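Long-range contacts in tail spike protein (Acinetobacter phage vB_AbaP_AS12, PDB 6EU4), which probably serves as the trimeric receptor-binding spike of the phage tail, recognising and possibly depolymerising the capsular polysaccharide of Acinetobacter baumannii: residues K41-Q45 / E92-K97; S128-Y132 / K151-L157; L494-V500 / Y520-S526; N532-L538 / W550-Y556. All blocks are in the same frame, centred on the assembly; numbering follows the deposited sequence.

Overall arrangement
The four contacts fall into two pairs on opposite sides of the chain's centre. Contacts 1 and 2, with centres about 21 Å apart, are made largely by loops in the N-terminal half: contact 1 is partly buried and relies on two tyrosine rings, whereas contact 2 lies at the surface and gathers hydroxyl, amide and ammonium donors onto backbone carbonyls. Contacts 3 and 4 are buried, pair antiparallel strands and have centres about 11 Å apart. They share one sheet, in which strands 520-526 and 535-542 are neighbours. Regular backbone bonding dominates there, with glutamine side chains adding further bonds, and the third subunit touches both. About 86 Å separates the centres of contacts 1 and 3.

Contact 1. Residues K41-Q45 / E92-K97; sequences KGYYQ and EHAGAK
Y43 and Y44 turn their rings differently towards segment 92-97. The Y43 ring lies flat against G95, whose CA stands 3.4 Å from the ring centroid and 11° off its normal, a CH-pi contact over the middle of the face. H93 O meets the edge of the same ring, 3.4 Å from CE2. With CG swung away from its own backbone N (chi1 -165°), Y43 brings this ring across to the turn closed by the bond from G95 N to E92 O.

Y44 instead points its edge at G95. Its OH donates to G95 O over 2.7 Å, in the carbonyl plane and on a lone pair. K97 runs over one face of Y44, crossing it at about a right angle: its CE is 3.9 Å from the ring centroid, and its NZ, at 4.8 Å from that centroid and 8° off the normal, makes a cation-pi contact. Y43 CD1 rests on the opposite face, holding the ring between two supports.

The Y43 hydroxyl is bonded to G73 O. Segment 41-45 follows strand 37-40, and segment 92-97 runs from strand 88-89 towards helix 106-113, where A94 and A96 pack on P108.

Contact 2. Residues S128-Y132 / K151-L157; sequences SVPVY and KTTNNTL
An ST turn at T153 sets a hydroxyl against S128 O, where the loop after strand 148-151 folds over the link between strands 124-127 and 131-133 of the parallel beta-helix. T153 OG1 accepts from N155 N at 2.9 Å, nearly straight at 164°, and donates to S128 O over a short 2.5 Å, approaching 40° above the carbonyl plane. The hydroxyl is put there by chi1 of 74°, which tucks OG1 between the backbone N and the carbonyl carbon. N155 ND2 adds a weak bond to the same oxygen, and a water bridges S128 OG to this amide, its bond to ND2 also weak; S128 OG is bonded to D104 as well.

K151 passes alongside the backbone of V129, with CE 3.5 Å from V129 C. Its chain bends at chi2 and chi4, bringing NZ to N155 O at 2.8 Å, on a lone pair, and to T153 O at 3.0 Å, from above the carbonyl plane. Farther along, P130 CD rests 3.4 Å from T156 C, and P130 CB meets L157 CG at 4.0 Å. L157 CD2 also approaches the edge of the Y132 ring.

The ammonium of K151 thus serves two loop carbonyls and forms a salt bridge with D174, an environment that would probably favour its charged form and tie the loop's shape to the neighbouring coil.

Contact 3. Residues L494-V500 / Y520-S526; sequences LGNAVLV and YLVQQWS
Q524 O is gripped by two donors from opposite faces of its carbonyl plane: A497 N at 2.9 Å, across the contact, and Q523 NE2 at 3.0 Å, from the same strand. N496 CA adds a CA-H...O contact to this oxygen at 3.2 Å. The amide of Q524 reaches back on an extended chain, CG anti to the backbone N (chi1 175°), so that NE2 meets G495 O at 3.0 Å, in the carbonyl plane and on a lone pair. Q524 NE2 is also bonded to L490 O, and OE1 to Q537 NE2, which engages the whole amide.

Strands 496-500 and 520-526 are antiparallel neighbours in the sheet, their axes approaching to 4.6 Å at 167°. A497 with Q524 and L499 with V522 are hydrogen-bonded pairs, and their side chains share one face, where L499 CB and V522 CB are 4.2 Å apart. V498 with Q523 and V500 with L521 are non-hydrogen-bonded pairs facing the other way; V498 CG2 touches Q523 OE1, which accepts from W525 NE1 of the second subunit.

At the G495 end, N496 OD1 takes S526 N at 2.8 Å, the donor standing 59° above the amide carbonyl plane. That same OD1 lies at the edge of the W525 ring, 3.4 Å from CD1. N496 and A497 also pair antiparallel with a strand of the third subunit, which extends the sheet into that chain.

Contact 4. Residues N532-L538 / W550-Y556; sequences NSYNAQL and WLRTGDY
R552 runs alongside Q537 in the same direction, their guanidinium and amide planes 29° apart. R552 turns its NE edge to one oxygen: NE and NH2 each donate to Q537 OE1 at 2.9 Å, both from the same face of the amide. From CG to NE the arginine chain is extended, carrying the guanidinium alongside the glutamine. On the other face of the sheet, L538 CD1 meets L551 CD2 at 3.6 Å, and A536 faces T553.

Beyond the paired residues N535 and G554, aromatic contacts take over. Y556 CB sits over the centre of the Y534 ring, 3.6 Å from its centroid, while N532 CB covers a face of the Y556 ring at 3.6 Å from that centroid. The two rings meet obliquely. A water joins Y534 OH, at 2.9 Å, to D555 OD1, at 2.7 Å.

Around this first shell, S533 OG bonds to N535 OD1, and R491 binds N535 OD1 through NE and both S533 O and D555 O through NH2. Q537 NE2 is bonded to I487 O, R552 NH2 to T488 OG1, and Y560 makes a cation-pi contact with R552, so both members of the central pair are positioned from outside.

Backbone bonds run both ways between N535 and G554 and between Q537 and R552. With axes 4.5 Å apart at 167°, this is the regular pairing of an antiparallel beta hairpin, strands 535-542 and 547-554, within the antiparallel up-and-down run of strands from 496-501 to 564-565.

Contact 1. Residues K41-Q45 / E92-K97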
# COMPACT_ATOMS: atom_id res chain seq x y z
N LYS A 41 20.99 -27.49 -41.57
CA LYS A 41 21.76 -26.28 -41.28
C LYS A 41 20.85 -25.12 -40.92
O LYS A 41 21.08 -24.41 -39.93
CB LYS A 41 22.63 -25.91 -42.48
CG LYS A 41 23.64 -26.95 -42.89
CD LYS A 41 24.46 -26.43 -44.06
CE LYS A 41 25.32 -27.48 -44.69
NZ LYS A 41 26.02 -26.95 -45.90
N GLY A 42 19.82 -24.90 -41.72
CA GLY A 42 18.86 -23.84 -41.46
C GLY A 42 17.58 -24.14 -42.19
O GLY A 42 17.56 -24.96 -43.11
N TYR A 43 16.50 -23.51 -41.74
CA TYR A 43 15.21 -23.76 -42.38
C TYR A 43 15.27 -23.36 -43.84
O TYR A 43 14.88 -24.13 -44.74
CB TYR A 43 14.09 -23.00 -41.65
CG TYR A 43 12.69 -23.47 -42.01
CD1 TYR A 43 12.10 -23.09 -43.20
CD2 TYR A 43 11.98 -24.31 -41.16
CE1 TYR A 43 10.83 -23.52 -43.54
CE2 TYR A 43 10.70 -24.75 -41.48
CZ TYR A 43 10.13 -24.35 -42.69
OH TYR A 43 8.87 -24.76 -43.04
N TYR A 44 15.80 -22.17 -44.11
CA TYR A 44 16.04 -21.65 -45.44
C TYR A 44 17.54 -21.51 -45.68
O TYR A 44 18.34 -21.45 -44.74
CB TYR A 44 15.37 -20.28 -45.63
CG TYR A 44 13.88 -20.24 -45.36
CD1 TYR A 44 12.99 -20.83 -46.25
CD2 TYR A 44 13.37 -19.59 -44.25
CE1 TYR A 44 11.63 -20.79 -46.03
CE2 TYR A 44 12.01 -19.54 -44.01
CZ TYR A 44 11.15 -20.14 -44.91
OH TYR A 44 9.79 -20.08 -44.69
N GLN A 45 17.92 -21.42 -46.95
CA GLN A 45 19.26 -20.96 -47.28
C GLN A 45 19.42 -19.51 -46.82
O GLN A 45 18.52 -18.69 -47.06
CB GLN A 45 19.51 -21.07 -48.78
CG GLN A 45 20.96 -20.79 -49.18
CD GLN A 45 21.23 -21.05 -50.64
OE1 GLN A 45 20.73 -22.02 -51.21
NE2 GLN A 45 22.04 -20.20 -51.26
N GLU A 92 11.39 -19.37 -36.24
CA GLU A 92 12.28 -19.79 -37.32
C GLU A 92 12.19 -21.29 -37.60
O GLU A 92 12.33 -21.71 -38.75
CB GLU A 92 13.75 -19.45 -36.98
CG GLU A 92 14.08 -18.00 -36.80
CD GLU A 92 13.87 -17.52 -35.36
OE1 GLU A 92 12.71 -17.37 -34.95
OE2 GLU A 92 14.87 -17.30 -34.65
N HIS A 93 11.97 -22.11 -36.57
CA HIS A 93 11.92 -23.56 -36.75
C HIS A 93 10.71 -23.99 -37.58
O HIS A 93 10.71 -25.10 -38.12
CB HIS A 93 11.90 -24.27 -35.40
CG HIS A 93 13.20 -24.17 -34.67
ND1 HIS A 93 13.38 -23.37 -33.56
CD2 HIS A 93 14.40 -24.76 -34.91
CE1 HIS A 93 14.63 -23.49 -33.14
NE2 HIS A 93 15.27 -24.32 -33.94
N ALA A 94 9.70 -23.13 -37.69
CA ALA A 94 8.52 -23.41 -38.49
C ALA A 94 8.51 -22.61 -39.79
O ALA A 94 7.53 -22.67 -40.53
CB ALA A 94 7.26 -23.09 -37.67
N GLY A 95 9.58 -21.88 -40.08
CA GLY A 95 9.69 -21.15 -41.34
C GLY A 95 9.54 -19.65 -41.25
O GLY A 95 9.40 -18.99 -42.30
N ALA A 96 9.53 -19.07 -40.05
CA ALA A 96 9.53 -17.62 -39.92
C ALA A 96 10.87 -17.08 -40.40
O ALA A 96 11.87 -17.79 -40.47
CB ALA A 96 9.30 -17.19 -38.47
N LYS A 97 10.88 -15.79 -40.73
CA LYS A 97 12.13 -15.09 -41.01
C LYS A 97 12.29 -13.93 -40.04
O LYS A 97 11.31 -13.29 -39.65
CB LYS A 97 12.18 -14.58 -42.47
CG LYS A 97 12.23 -15.72 -43.48
CD LYS A 97 12.55 -15.23 -44.89
CE LYS A 97 12.42 -16.36 -45.90
NZ LYS A 97 12.78 -15.92 -47.27

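Contact 2. Residues S128-Y132 / K151-L157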
# COMPACT_ATOMS: atom_id res chain seq x y z
N SER A 128 0.72 -10.63 -41.33
CA SER A 128 -0.39 -10.04 -42.06
C SER A 128 -1.74 -10.32 -41.41
O SER A 128 -2.75 -9.74 -41.84
CB SER A 128 -0.42 -10.54 -43.49
OG SER A 128 -0.88 -11.89 -43.52
N VAL A 129 -1.79 -11.20 -40.42
CA VAL A 129 -3.00 -11.49 -39.66
C VAL A 129 -2.64 -11.51 -38.19
O VAL A 129 -1.45 -11.57 -37.82
CB VAL A 129 -3.64 -12.83 -40.11
CG1 VAL A 129 -4.17 -12.73 -41.55
CG2 VAL A 129 -2.65 -13.97 -39.99
N PRO A 130 -3.63 -11.46 -37.30
CA PRO A 130 -3.34 -11.66 -35.88
C PRO A 130 -2.82 -13.07 -35.66
O PRO A 130 -3.11 -14.00 -36.42
CB PRO A 130 -4.70 -11.45 -35.19
CG PRO A 130 -5.58 -10.81 -36.25
CD PRO A 130 -5.08 -11.35 -37.54
N VAL A 131 -2.08 -13.25 -34.56
CA VAL A 131 -1.68 -14.57 -34.09
C VAL A 131 -2.28 -14.76 -32.71
O VAL A 131 -2.41 -13.80 -31.95
CB VAL A 131 -0.15 -14.75 -34.07
CG1 VAL A 131 0.40 -14.65 -35.51
CG2 VAL A 131 0.55 -13.72 -33.16
N TYR A 132 -2.71 -15.98 -32.43
CA TYR A 132 -3.40 -16.26 -31.18
C TYR A 132 -2.63 -17.27 -30.34
O TYR A 132 -1.82 -18.05 -30.84
CB TYR A 132 -4.84 -16.75 -31.45
CG TYR A 132 -4.93 -18.12 -32.08
CD1 TYR A 132 -4.89 -19.28 -31.30
CD2 TYR A 132 -5.05 -18.26 -33.46
CE1 TYR A 132 -4.97 -20.53 -31.89
CE2 TYR A 132 -5.13 -19.51 -34.04
CZ TYR A 132 -5.10 -20.63 -33.25
OH TYR A 132 -5.17 -21.87 -33.82
N LYS A 151 2.62 -6.02 -37.15
CA LYS A 151 1.47 -6.33 -37.99
C LYS A 151 1.35 -5.29 -39.10
O LYS A 151 1.38 -4.09 -38.83
CB LYS A 151 0.20 -6.35 -37.15
CG LYS A 151 -1.01 -6.70 -37.99
CD LYS A 151 -1.96 -7.58 -37.25
CE LYS A 151 -3.08 -8.04 -38.14
NZ LYS A 151 -4.17 -7.07 -38.16
N THR A 152 1.19 -5.76 -40.34
CA THR A 152 1.29 -4.92 -41.53
C THR A 152 -0.04 -4.63 -42.20
O THR A 152 -0.07 -3.96 -43.24
CB THR A 152 2.21 -5.58 -42.56
OG1 THR A 152 1.60 -6.79 -43.02
CG2 THR A 152 3.57 -5.90 -41.95
N THR A 153 -1.13 -5.15 -41.67
CA THR A 153 -2.46 -4.99 -42.25
C THR A 153 -3.46 -4.78 -41.13
O THR A 153 -3.14 -4.90 -39.94
CB THR A 153 -2.91 -6.24 -43.01
OG1 THR A 153 -3.26 -7.25 -42.04
CG2 THR A 153 -1.84 -6.76 -43.96
N ASN A 154 -4.71 -4.54 -41.52
CA ASN A 154 -5.83 -4.55 -40.60
C ASN A 154 -6.63 -5.86 -40.66
O ASN A 154 -7.78 -5.90 -40.22
CB ASN A 154 -6.75 -3.36 -40.88
CG ASN A 154 -6.02 -2.03 -40.76
OD1 ASN A 154 -5.85 -1.31 -41.75
ND2 ASN A 154 -5.55 -1.72 -39.56
N ASN A 155 -6.03 -6.92 -41.20
CA ASN A 155 -6.74 -8.18 -41.36
C ASN A 155 -7.01 -8.81 -40.00
O ASN A 155 -6.31 -8.57 -39.02
CB ASN A 155 -5.96 -9.15 -42.23
CG ASN A 155 -5.83 -8.68 -43.65
OD1 ASN A 155 -6.56 -7.80 -44.10
ND2 ASN A 155 -4.90 -9.27 -44.37
N THR A 156 -8.03 -9.67 -39.97
CA THR A 156 -8.46 -10.35 -38.75
C THR A 156 -8.22 -11.85 -38.86
O THR A 156 -7.87 -12.39 -39.92
CB THR A 156 -9.95 -10.10 -38.47
OG1 THR A 156 -10.75 -10.83 -39.42
CG2 THR A 156 -10.31 -8.62 -38.56
N LEU A 157 -8.44 -12.54 -37.74
CA LEU A 157 -8.60 -13.99 -37.80
C LEU A 157 -9.89 -14.33 -38.55
O LEU A 157 -10.75 -13.48 -38.79
CB LEU A 157 -8.65 -14.58 -36.39
CG LEU A 157 -7.38 -14.42 -35.53
CD1 LEU A 157 -7.65 -14.80 -34.08
CD2 LEU A 157 -6.27 -15.28 -36.12
O HOH W 1 -3.22 -11.80 -44.90

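Contact 3. Residues L494-V500 / Y520-S526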
# COMPACT_ATOMS: atom_id res chain seq x y z
N LEU A 494 -20.19 29.05 10.71
CA LEU A 494 -19.74 28.34 11.90
C LEU A 494 -20.95 27.84 12.69
O LEU A 494 -22.01 28.47 12.67
CB LEU A 494 -18.89 29.25 12.79
CG LEU A 494 -17.57 29.79 12.22
CD1 LEU A 494 -17.03 30.87 13.13
CD2 LEU A 494 -16.55 28.68 12.05
N GLY A 495 -20.78 26.70 13.34
CA GLY A 495 -21.80 26.15 14.22
C GLY A 495 -21.48 26.49 15.67
O GLY A 495 -21.46 27.67 16.05
N ASN A 496 -21.22 25.47 16.47
CA ASN A 496 -20.70 25.68 17.81
C ASN A 496 -19.21 25.95 17.69
O ASN A 496 -18.47 25.09 17.22
CB ASN A 496 -20.96 24.44 18.67
CG ASN A 496 -22.43 24.10 18.76
OD1 ASN A 496 -23.20 24.79 19.42
ND2 ASN A 496 -22.83 23.04 18.10
N ALA A 497 -18.77 27.14 18.12
CA ALA A 497 -17.39 27.57 17.90
C ALA A 497 -16.98 28.62 18.92
O ALA A 497 -17.78 29.48 19.29
CB ALA A 497 -17.20 28.14 16.48
N VAL A 498 -15.71 28.59 19.32
CA VAL A 498 -15.13 29.65 20.14
C VAL A 498 -14.40 30.64 19.25
O VAL A 498 -13.61 30.24 18.37
CB VAL A 498 -14.16 29.07 21.20
CG1 VAL A 498 -13.59 30.20 22.05
CG2 VAL A 498 -14.87 28.00 22.06
N LEU A 499 -14.65 31.92 19.48
CA LEU A 499 -14.10 33.05 18.74
C LEU A 499 -13.30 33.94 19.68
O LEU A 499 -13.63 34.08 20.87
CB LEU A 499 -15.22 33.88 18.10
CG LEU A 499 -16.41 33.08 17.53
CD1 LEU A 499 -17.52 34.02 17.14
CD2 LEU A 499 -15.96 32.23 16.36
N VAL A 500 -12.28 34.58 19.15
CA VAL A 500 -11.56 35.62 19.88
C VAL A 500 -11.48 36.85 19.00
O VAL A 500 -11.21 36.75 17.80
CB VAL A 500 -10.15 35.17 20.35
CG1 VAL A 500 -9.26 34.74 19.17
CG2 VAL A 500 -9.49 36.28 21.14
N TYR A 520 -12.53 40.42 23.22
CA TYR A 520 -13.57 39.45 23.55
C TYR A 520 -13.12 38.01 23.34
O TYR A 520 -12.33 37.69 22.45
CB TYR A 520 -14.82 39.61 22.68
CG TYR A 520 -15.76 40.72 23.08
CD1 TYR A 520 -15.47 42.05 22.77
CD2 TYR A 520 -16.95 40.44 23.74
CE1 TYR A 520 -16.35 43.06 23.12
CE2 TYR A 520 -17.82 41.44 24.09
CZ TYR A 520 -17.52 42.75 23.79
OH TYR A 520 -18.39 43.76 24.15
N LEU A 521 -13.67 37.14 24.18
CA LEU A 521 -13.90 35.74 23.85
C LEU A 521 -15.40 35.54 23.72
O LEU A 521 -16.17 36.09 24.51
CB LEU A 521 -13.35 34.81 24.93
CG LEU A 521 -11.83 34.70 24.99
CD1 LEU A 521 -11.39 34.00 26.27
CD2 LEU A 521 -11.35 33.92 23.77
N VAL A 522 -15.81 34.78 22.70
CA VAL A 522 -17.22 34.51 22.43
C VAL A 522 -17.38 33.02 22.20
O VAL A 522 -16.65 32.42 21.39
CB VAL A 522 -17.74 35.29 21.21
CG1 VAL A 522 -19.22 34.95 20.96
CG2 VAL A 522 -17.54 36.80 21.39
N GLN A 523 -18.30 32.40 22.92
CA GLN A 523 -18.75 31.05 22.62
C GLN A 523 -20.01 31.18 21.78
O GLN A 523 -21.00 31.75 22.25
CB GLN A 523 -19.04 30.25 23.88
CG GLN A 523 -19.74 28.90 23.61
CD GLN A 523 -18.76 27.86 23.09
OE1 GLN A 523 -17.78 27.51 23.75
NE2 GLN A 523 -19.03 27.35 21.89
N GLN A 524 -19.98 30.66 20.56
CA GLN A 524 -21.19 30.54 19.75
C GLN A 524 -21.72 29.11 19.83
O GLN A 524 -20.95 28.15 19.79
CB GLN A 524 -20.93 30.92 18.29
CG GLN A 524 -22.15 30.69 17.40
CD GLN A 524 -22.00 31.31 16.04
OE1 GLN A 524 -21.93 32.52 15.92
NE2 GLN A 524 -21.96 30.48 14.99
N TRP A 525 -23.03 28.99 19.99
CA TRP A 525 -23.70 27.72 19.85
C TRP A 525 -24.63 27.78 18.64
O TRP A 525 -25.12 28.85 18.25
CB TRP A 525 -24.53 27.38 21.08
CG TRP A 525 -23.77 27.04 22.34
CD1 TRP A 525 -23.31 25.83 22.69
CD2 TRP A 525 -23.43 27.93 23.42
NE1 TRP A 525 -22.69 25.89 23.92
CE2 TRP A 525 -22.75 27.17 24.38
CE3 TRP A 525 -23.63 29.29 23.66
CZ2 TRP A 525 -22.30 27.71 25.59
CZ3 TRP A 525 -23.15 29.84 24.85
CH2 TRP A 525 -22.50 29.05 25.79
N SER A 526 -24.91 26.60 18.08
CA SER A 526 -25.73 26.49 16.89
C SER A 526 -26.38 25.12 16.83
O SER A 526 -25.80 24.12 17.26
CB SER A 526 -24.89 26.70 15.63
OG SER A 526 -25.69 26.53 14.48
O HOH W 2 -24.71 28.60 12.99

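Contact 4. Residues N532-L538 / W550-Y556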
# COMPACT_ATOMS: atom_id res chain seq x y z
N ASN A 532 -30.17 28.49 7.54
CA ASN A 532 -30.91 28.88 8.73
C ASN A 532 -30.45 28.03 9.90
O ASN A 532 -30.05 26.88 9.73
CB ASN A 532 -32.42 28.71 8.54
CG ASN A 532 -33.01 29.77 7.63
OD1 ASN A 532 -33.10 30.93 7.98
ND2 ASN A 532 -33.41 29.36 6.43
N SER A 533 -30.52 28.61 11.10
CA SER A 533 -30.02 27.92 12.29
C SER A 533 -30.57 28.57 13.55
O SER A 533 -30.89 29.77 13.57
CB SER A 533 -28.49 27.92 12.35
OG SER A 533 -27.95 29.22 12.21
N TYR A 534 -30.70 27.76 14.60
CA TYR A 534 -30.80 28.25 15.97
C TYR A 534 -29.41 28.62 16.45
O TYR A 534 -28.44 27.90 16.16
CB TYR A 534 -31.37 27.19 16.90
CG TYR A 534 -32.78 26.80 16.59
CD1 TYR A 534 -33.83 27.53 17.12
CD2 TYR A 534 -33.06 25.70 15.79
CE1 TYR A 534 -35.14 27.18 16.83
CE2 TYR A 534 -34.37 25.36 15.50
CZ TYR A 534 -35.39 26.11 16.03
OH TYR A 534 -36.70 25.80 15.78
N ASN A 535 -29.30 29.71 17.20
CA ASN A 535 -28.01 30.13 17.72
C ASN A 535 -28.13 30.72 19.11
O ASN A 535 -29.19 31.20 19.53
CB ASN A 535 -27.32 31.15 16.81
CG ASN A 535 -26.93 30.57 15.46
OD1 ASN A 535 -27.68 30.66 14.49
ND2 ASN A 535 -25.77 29.96 15.41
N ALA A 536 -27.01 30.70 19.81
CA ALA A 536 -26.83 31.43 21.06
C ALA A 536 -25.38 31.86 21.14
O ALA A 536 -24.50 31.21 20.56
CB ALA A 536 -27.21 30.57 22.27
N GLN A 537 -25.12 32.94 21.87
CA GLN A 537 -23.76 33.39 22.09
C GLN A 537 -23.59 33.85 23.52
O GLN A 537 -24.48 34.47 24.10
CB GLN A 537 -23.36 34.52 21.13
CG GLN A 537 -23.30 34.11 19.65
CD GLN A 537 -22.93 35.28 18.74
OE1 GLN A 537 -23.24 36.42 19.03
NE2 GLN A 537 -22.22 34.98 17.66
N LEU A 538 -22.45 33.47 24.10
CA LEU A 538 -21.95 33.98 25.37
C LEU A 538 -20.71 34.81 25.07
O LEU A 538 -19.73 34.29 24.52
CB LEU A 538 -21.60 32.83 26.31
CG LEU A 538 -20.78 33.15 27.56
CD1 LEU A 538 -21.43 34.20 28.43
CD2 LEU A 538 -20.52 31.86 28.35
N TRP A 550 -22.36 38.47 28.75
CA TRP A 550 -23.50 38.74 27.89
C TRP A 550 -23.99 37.47 27.21
O TRP A 550 -23.17 36.67 26.73
CB TRP A 550 -23.13 39.74 26.80
CG TRP A 550 -22.58 41.06 27.28
CD1 TRP A 550 -21.29 41.33 27.67
CD2 TRP A 550 -23.29 42.30 27.39
NE1 TRP A 550 -21.17 42.65 28.01
CE2 TRP A 550 -22.38 43.27 27.84
CE3 TRP A 550 -24.61 42.68 27.14
CZ2 TRP A 550 -22.74 44.60 28.06
CZ3 TRP A 550 -24.97 44.01 27.34
CH2 TRP A 550 -24.04 44.95 27.81
N LEU A 551 -25.32 37.33 27.11
CA LEU A 551 -25.97 36.25 26.39
C LEU A 551 -26.94 36.81 25.35
O LEU A 551 -27.62 37.80 25.60
CB LEU A 551 -26.75 35.34 27.34
CG LEU A 551 -25.93 34.57 28.37
CD1 LEU A 551 -26.85 33.78 29.30
CD2 LEU A 551 -24.95 33.61 27.72
N ARG A 552 -27.03 36.14 24.20
CA ARG A 552 -28.13 36.40 23.29
C ARG A 552 -28.45 35.13 22.51
O ARG A 552 -27.66 34.20 22.46
CB ARG A 552 -27.83 37.56 22.33
CG ARG A 552 -26.72 37.28 21.28
CD ARG A 552 -26.68 38.38 20.22
NE ARG A 552 -25.58 38.17 19.30
CZ ARG A 552 -25.26 38.99 18.30
NH1 ARG A 552 -25.98 40.09 18.05
NH2 ARG A 552 -24.22 38.71 17.54
N THR A 553 -29.64 35.10 21.92
CA THR A 553 -30.10 33.97 21.13
C THR A 553 -30.62 34.44 19.79
O THR A 553 -31.05 35.59 19.64
CB THR A 553 -31.22 33.19 21.84
OG1 THR A 553 -32.28 34.09 22.16
CG2 THR A 553 -30.71 32.53 23.11
N GLY A 554 -30.60 33.52 18.84
CA GLY A 554 -31.19 33.73 17.53
C GLY A 554 -32.08 32.57 17.15
O GLY A 554 -31.62 31.43 17.06
N ASP A 555 -33.36 32.85 16.95
CA ASP A 555 -34.31 31.82 16.55
C ASP A 555 -34.09 31.46 15.09
O ASP A 555 -33.58 32.26 14.30
CB ASP A 555 -35.73 32.34 16.80
CG ASP A 555 -36.80 31.24 16.83
OD1 ASP A 555 -36.48 30.03 16.72
OD2 ASP A 555 -38.00 31.62 16.97
N TYR A 556 -34.45 30.23 14.75
CA TYR A 556 -34.36 29.75 13.38
C TYR A 556 -35.18 30.66 12.46
O TYR A 556 -36.39 30.82 12.64
CB TYR A 556 -34.89 28.32 13.34
CG TYR A 556 -34.68 27.57 12.05
CD1 TYR A 556 -35.59 27.67 11.00
CD2 TYR A 556 -33.60 26.73 11.90
CE1 TYR A 556 -35.41 26.96 9.83
CE2 TYR A 556 -33.41 26.00 10.73
CZ TYR A 556 -34.32 26.13 9.70
OH TYR A 556 -34.15 25.43 8.53
O HOH W 3 -38.26 28.21 15.81